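Local coordinates for biphenyl-2,3-diol 1,2-dioxygenase III-related protein (Vibrio cholerae, PDB 3EY8), which binds metal ions, calcium among them, and belongs to the glyoxalase and extradiol dioxygenase superfamily, though its reaction is not established, at residues V15-D20 / Q67-G72; A19-T24 / I53-L58. The protein carries 9 engineered substitutions. All blocks are in the same frame, centred on the assembly; numbering follows the deposited sequence.

Interaction 1. Residues V15-D20 / Q67-G72; sequences VLTVAD and QNVRTG. Engineered in segment 67-72: T71 (natural residue Val).
V69 opens the contact by setting a single methyl, CG1, against the side chain of T17. That methyl lies anti to the backbone N (chi1 165°) and meets CB, OG1 and CG2 of T17 together. The CG2 of T17 comes within 3.5 Å of V69 CG1, a tight approach for two carbons, and the side chains cross at about a right angle; E61 packs on V69 as well. At R70 the side chain turns away and the backbone takes over. Water 1 accepts from T17 N (3.0 Å) and lies 3.0 Å from R70 O, to which it can donate, while S73 OG also bonds to R70 O. The engineered T71 (Val in nature) follows, with its methyl beside the strand: T71 CG2 lies 3.4 Å from T17 O and 4.0 Å from V18 CA. The same carbonyl oxygen is met by a CA-H...O contact, T71 CA to T17 O, 3.5 Å. D121 touches T71 and takes a hydrogen bond from A19 N. T71 O accepts from N68 ND2 of the second subunit, so the loop is held at the dimer interface too. G72 has a positive phi (73°), and its amide N donates to water 2 at 2.9 Å. Water 2 in turn donates to T17 O, 2.7 Å away. Waters thus bridge both T17 N and T17 O to the loop. Strand 10-18, outermost in its sheet within this chain, opens a beta-alpha-beta-beta-beta unit of the glyoxalase (VOC) superfamily, and the linker to the second sheet lies along it.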
loop_
_atom_site.group_PDB
_atom_site.type_symbol
_atom_site.label_atom_id
_atom_site.label_comp_id
_atom_site.label_asym_id
_atom_site.label_seq_id
_atom_site.Cartn_x
_atom_site.Cartn_y
_atom_site.Cartn_z
ATOM N N VAL B 15 3.900 4.920 -2.335
ATOM C CA VAL B 15 3.959 6.169 -3.078
ATOM C C VAL B 15 2.788 6.241 -4.049
ATOM O O VAL B 15 2.535 5.293 -4.791
ATOM C CB VAL B 15 5.266 6.286 -3.888
ATOM C CG1 VAL B 15 5.221 7.530 -4.783
ATOM C CG2 VAL B 15 6.481 6.300 -2.968
ATOM N N LEU B 16 2.055 7.351 -4.017
ATOM C CA LEU B 16 1.044 7.634 -5.030
ATOM C C LEU B 16 1.564 8.751 -5.911
ATOM O O LEU B 16 2.088 9.750 -5.415
ATOM C CB LEU B 16 -0.259 8.111 -4.397
ATOM C CG LEU B 16 -1.029 7.150 -3.499
ATOM C CD1 LEU B 16 -2.285 7.854 -3.013
ATOM C CD2 LEU B 16 -1.369 5.867 -4.239
ATOM N N THR B 17 1.406 8.574 -7.216
ATOM C CA THR B 17 1.688 9.627 -8.174
ATOM C C THR B 17 0.360 10.274 -8.554
ATOM O O THR B 17 -0.578 9.588 -8.973
ATOM C CB THR B 17 2.417 9.082 -9.399
ATOM O OG1 THR B 17 3.622 8.427 -8.967
ATOM C CG2 THR B 17 2.776 10.224 -10.362
ATOM N N VAL B 18 0.278 11.590 -8.381
ATOM C CA VAL B 18 -0.996 12.295 -8.530
ATOM C C VAL B 18 -0.884 13.507 -9.459
ATOM O O VAL B 18 0.182 14.103 -9.599
ATOM C CB VAL B 18 -1.560 12.753 -7.154
ATOM C CG1 VAL B 18 -1.767 11.557 -6.222
ATOM C CG2 VAL B 18 -0.649 13.791 -6.496
ATOM N N ALA B 19 -1.998 13.877 -10.079
ATOM C CA ALA B 19 -2.006 15.001 -11.013
ATOM C C ALA B 19 -1.691 16.329 -10.327
ATOM O O ALA B 19 -1.027 17.195 -10.901
ATOM C CB ALA B 19 -3.351 15.087 -11.730
ATOM N N ASP B 20 -2.172 16.484 -9.101
ATOM C CA ASP B 20 -2.032 17.739 -8.377
ATOM C C ASP B 20 -1.931 17.454 -6.887
ATOM O O ASP B 20 -2.909 17.054 -6.252
ATOM C CB ASP B 20 -3.227 18.661 -8.659
ATOM C CG ASP B 20 -3.036 20.059 -8.090
ATOM O OD1 ASP B 20 -2.175 20.803 -8.604
ATOM O OD2 ASP B 20 -3.748 20.416 -7.133
ATOM N N GLN B 67 7.784 1.006 -12.089
ATOM C CA GLN B 67 8.154 0.874 -13.498
ATOM C C GLN B 67 7.167 1.608 -14.412
ATOM O O GLN B 67 7.563 2.293 -15.362
ATOM C CB GLN B 67 8.249 -0.593 -13.916
ATOM C CG GLN B 67 8.627 -0.755 -15.387
ATOM C CD GLN B 67 8.671 -2.204 -15.828
ATOM O OE1 GLN B 67 9.449 -2.999 -15.306
ATOM N NE2 GLN B 67 7.831 -2.554 -16.791
ATOM N N ASN B 68 5.882 1.454 -14.116
ATOM C CA ASN B 68 4.823 2.037 -14.923
ATOM C C ASN B 68 3.997 2.967 -14.052
ATOM O O ASN B 68 2.938 2.590 -13.562
ATOM C CB ASN B 68 3.934 0.935 -15.506
ATOM C CG ASN B 68 4.715 -0.055 -16.349
ATOM O OD1 ASN B 68 5.653 0.319 -17.060
ATOM N ND2 ASN B 68 4.342 -1.325 -16.269
ATOM N N VAL B 69 4.514 4.174 -13.838
ATOM C CA VAL B 69 3.833 5.160 -13.008
ATOM C C VAL B 69 2.470 5.447 -13.621
ATOM O O VAL B 69 2.352 5.585 -14.836
ATOM C CB VAL B 69 4.672 6.447 -12.899
ATOM C CG1 VAL B 69 3.843 7.600 -12.365
ATOM C CG2 VAL B 69 5.900 6.191 -12.026
ATOM N N ARG B 70 1.439 5.503 -12.788
ATOM C CA ARG B 70 0.083 5.705 -13.293
ATOM C C ARG B 70 -0.793 6.370 -12.244
ATOM O O ARG B 70 -0.991 5.825 -11.150
ATOM C CB ARG B 70 -0.536 4.369 -13.713
ATOM C CG ARG B 70 -1.852 4.502 -14.469
ATOM C CD ARG B 70 -1.606 5.028 -15.883
ATOM N NE ARG B 70 -2.832 5.054 -16.681
ATOM C CZ ARG B 70 -3.582 6.137 -16.857
ATOM N NH1 ARG B 70 -3.235 7.286 -16.290
ATOM N NH2 ARG B 70 -4.680 6.073 -17.597
ATOM N N THR B 71 -1.323 7.547 -12.563
ATOM C CA THR B 71 -2.277 8.179 -11.663
ATOM C C THR B 71 -3.551 7.332 -11.613
ATOM O O THR B 71 -3.955 6.764 -12.618
ATOM C CB THR B 71 -2.624 9.628 -12.080
ATOM O OG1 THR B 71 -3.267 9.623 -13.360
ATOM C CG2 THR B 71 -1.352 10.501 -12.131
ATOM N N GLY B 72 -4.176 7.236 -10.444
ATOM C CA GLY B 72 -5.408 6.476 -10.313
ATOM C C GLY B 72 -5.280 4.958 -10.359
ATOM O O GLY B 72 -6.268 4.263 -10.591
HETATM O O HOH W 1 -0.237 6.255 -8.259
HETATM O O HOH W 2 -2.549 7.973 -8.141
#

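Interaction 2. Residues A19-T24 / I53-L58; sequences ADIPTT and INLHQL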
loop_
_atom_site.group_PDB
_atom_site.type_symbol
_atom_site.label_atom_id
_atom_site.label_comp_id
_atom_site.label_asym_id
_atom_site.label_seq_id
_atom_site.Cartn_x
_atom_site.Cartn_y
_atom_site.Cartn_z
ATOM N N ALA B 19 -1.998 13.877 -10.079
ATOM C CA ALA B 19 -2.006 15.001 -11.013
ATOM C C ALA B 19 -1.691 16.329 -10.327
ATOM O O ALA B 19 -1.027 17.195 -10.901
ATOM C CB ALA B 19 -3.351 15.087 -11.730
ATOM N N ASP B 20 -2.172 16.484 -9.101
ATOM C CA ASP B 20 -2.032 17.739 -8.377
ATOM C C ASP B 20 -1.931 17.454 -6.887
ATOM O O ASP B 20 -2.909 17.054 -6.252
ATOM C CB ASP B 20 -3.227 18.661 -8.659
ATOM C CG ASP B 20 -3.036 20.059 -8.090
ATOM O OD1 ASP B 20 -2.175 20.803 -8.604
ATOM O OD2 ASP B 20 -3.748 20.416 -7.133
ATOM N N ILE B 21 -0.745 17.674 -6.330
ATOM C CA ILE B 21 -0.518 17.428 -4.911
ATOM C C ILE B 21 -1.461 18.214 -3.989
ATOM O O ILE B 21 -2.055 17.631 -3.092
ATOM C CB ILE B 21 0.965 17.602 -4.520
ATOM C CG1 ILE B 21 1.773 16.412 -5.054
ATOM C CG2 ILE B 21 1.105 17.707 -3.012
ATOM C CD1 ILE B 21 3.259 16.467 -4.759
ATOM N N PRO B 22 -1.625 19.534 -4.213
ATOM C CA PRO B 22 -2.548 20.271 -3.335
ATOM C C PRO B 22 -3.979 19.723 -3.322
ATOM O O PRO B 22 -4.599 19.658 -2.261
ATOM C CB PRO B 22 -2.524 21.689 -3.922
ATOM C CG PRO B 22 -1.172 21.792 -4.559
ATOM C CD PRO B 22 -0.948 20.431 -5.165
ATOM N N THR B 23 -4.494 19.343 -4.486
ATOM C CA THR B 23 -5.831 18.770 -4.585
ATOM C C THR B 23 -5.903 17.491 -3.755
ATOM O O THR B 23 -6.843 17.264 -2.975
ATOM C CB THR B 23 -6.182 18.471 -6.045
ATOM O OG1 THR B 23 -6.250 19.709 -6.773
ATOM C CG2 THR B 23 -7.511 17.739 -6.147
ATOM N N THR B 24 -4.877 16.665 -3.899
ATOM C CA THR B 24 -4.796 15.417 -3.149
ATOM C C THR B 24 -4.683 15.624 -1.628
ATOM O O THR B 24 -5.392 14.982 -0.860
ATOM C CB THR B 24 -3.634 14.578 -3.663
ATOM O OG1 THR B 24 -3.886 14.223 -5.030
ATOM C CG2 THR B 24 -3.469 13.304 -2.834
ATOM N N ILE B 53 1.709 7.910 3.357
ATOM C CA ILE B 53 1.733 7.777 1.913
ATOM C C ILE B 53 2.537 8.944 1.358
ATOM O O ILE B 53 2.240 10.102 1.656
ATOM C CB ILE B 53 0.313 7.802 1.356
ATOM C CG1 ILE B 53 -0.422 6.520 1.749
ATOM C CG2 ILE B 53 0.334 7.986 -0.158
ATOM C CD1 ILE B 53 -1.915 6.601 1.570
ATOM N N ASN B 54 3.582 8.645 0.592
ATOM C CA ASN B 54 4.353 9.689 -0.071
ATOM C C ASN B 54 3.647 10.084 -1.357
ATOM O O ASN B 54 3.106 9.229 -2.065
ATOM C CB ASN B 54 5.772 9.210 -0.401
ATOM C CG ASN B 54 6.690 9.163 0.824
ATOM O OD1 ASN B 54 6.457 9.843 1.829
ATOM N ND2 ASN B 54 7.751 8.365 0.730
ATOM N N LEU B 55 3.643 11.375 -1.656
ATOM C CA LEU B 55 3.023 11.858 -2.883
ATOM C C LEU B 55 4.082 12.372 -3.852
ATOM O O LEU B 55 4.950 13.154 -3.458
ATOM C CB LEU B 55 2.033 12.984 -2.572
ATOM C CG LEU B 55 0.868 12.609 -1.652
ATOM C CD1 LEU B 55 -0.001 13.827 -1.340
ATOM C CD2 LEU B 55 0.038 11.478 -2.267
ATOM N N HIS B 56 4.002 11.929 -5.107
ATOM C CA HIS B 56 4.773 12.517 -6.208
ATOM C C HIS B 56 3.795 13.175 -7.164
ATOM O O HIS B 56 2.746 12.611 -7.466
ATOM C CB HIS B 56 5.527 11.447 -7.000
ATOM C CG HIS B 56 6.597 10.742 -6.226
ATOM N ND1 HIS B 56 7.467 9.849 -6.814
ATOM C CD2 HIS B 56 6.942 10.797 -4.919
ATOM C CE1 HIS B 56 8.292 9.375 -5.899
ATOM N NE2 HIS B 56 7.994 9.934 -4.739
ATOM N N GLN B 57 4.125 14.359 -7.659
ATOM C CA GLN B 57 3.278 14.946 -8.683
ATOM C C GLN B 57 3.701 14.425 -10.045
ATOM O O GLN B 57 4.893 14.353 -10.356
ATOM C CB GLN B 57 3.320 16.469 -8.654
ATOM C CG GLN B 57 2.380 17.090 -9.679
ATOM C CD GLN B 57 1.968 18.502 -9.318
ATOM O OE1 GLN B 57 1.521 18.771 -8.197
ATOM N NE2 GLN B 57 2.106 19.412 -10.275
ATOM N N LEU B 58 2.720 14.034 -10.848
ATOM C CA LEU B 58 2.990 13.564 -12.198
ATOM C C LEU B 58 3.845 14.605 -12.921
ATOM O O LEU B 58 3.503 15.789 -12.952
ATOM C CB LEU B 58 1.676 13.334 -12.944
ATOM C CG LEU B 58 1.771 12.682 -14.323
ATOM C CD1 LEU B 58 2.329 11.275 -14.223
ATOM C CD2 LEU B 58 0.397 12.669 -14.971
#
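I21 lays its side chain over the Q57 end of the strand, CD1 lying 3.7 Å from Q57 N and CG1 resting against Q57 CB. Farther down its stem, CG1 reaches L55 CB at 4.2 Å, so the isoleucine covers two residues on the strand's helix-facing side; I44 of the neighbouring strand adds to the same apolar patch. Deeper in, T24 and L55 meet tip to tip: the methyl CG2 of T24 approaches L55 CD1 at 3.8 Å and lies nearly as close to the other methyl of the leucine. V18 packs on T24 and L46 on L55. Q57 reaches the other way, to the start of the helix. With CG anti to its backbone N (chi1 -177°) and the chain extended beyond, it passes A19 O, which lies 3.6 Å from Q57 CG, and brings its amide oxygen to the first turn. There Q57 OE1 accepts from I21 N at 3.1 Å. The N-H...O angle is nearly straight (176°), but the donor I21 N lies 33° out of the plane of the Q57 carbonyl. D20, the N-cap residue, takes the amide of T23: its OD2 accepts from T23 N and from T23 OG1 (2.6 Å), which approach from opposite faces of the carboxylate. T24 N then bonds to D20 O as the helical pattern sets in. The amides of I21 and T23 thus have separate acceptors, a carboxylate within the segment and a neutral amide oxygen from the strand. The negative charge of D20 probably interacts favourably with the helix N terminus, while Q57 joins helix to sheet by a bond that needs no charge.

In the fold
From the N terminus, strand 10-18 runs into A19 and D20, which belong to both interactions, and then into helix 21-32. The chain returns through strands 35-39 and 43-48 to strand 51-57, where interaction 2 closes the smaller loop, seating the start of the helix on the strand's end. It then continues into the connection before strand 75-79, and interaction 1 closes a wider loop that encloses the first. The two are also joined directly: V18 N probably bonds to H56 O and V18 O to L58 N, the parallel pairing of strands 10-18 and 51-57. Together they tie helix, sheet edge and the link to the second sheet.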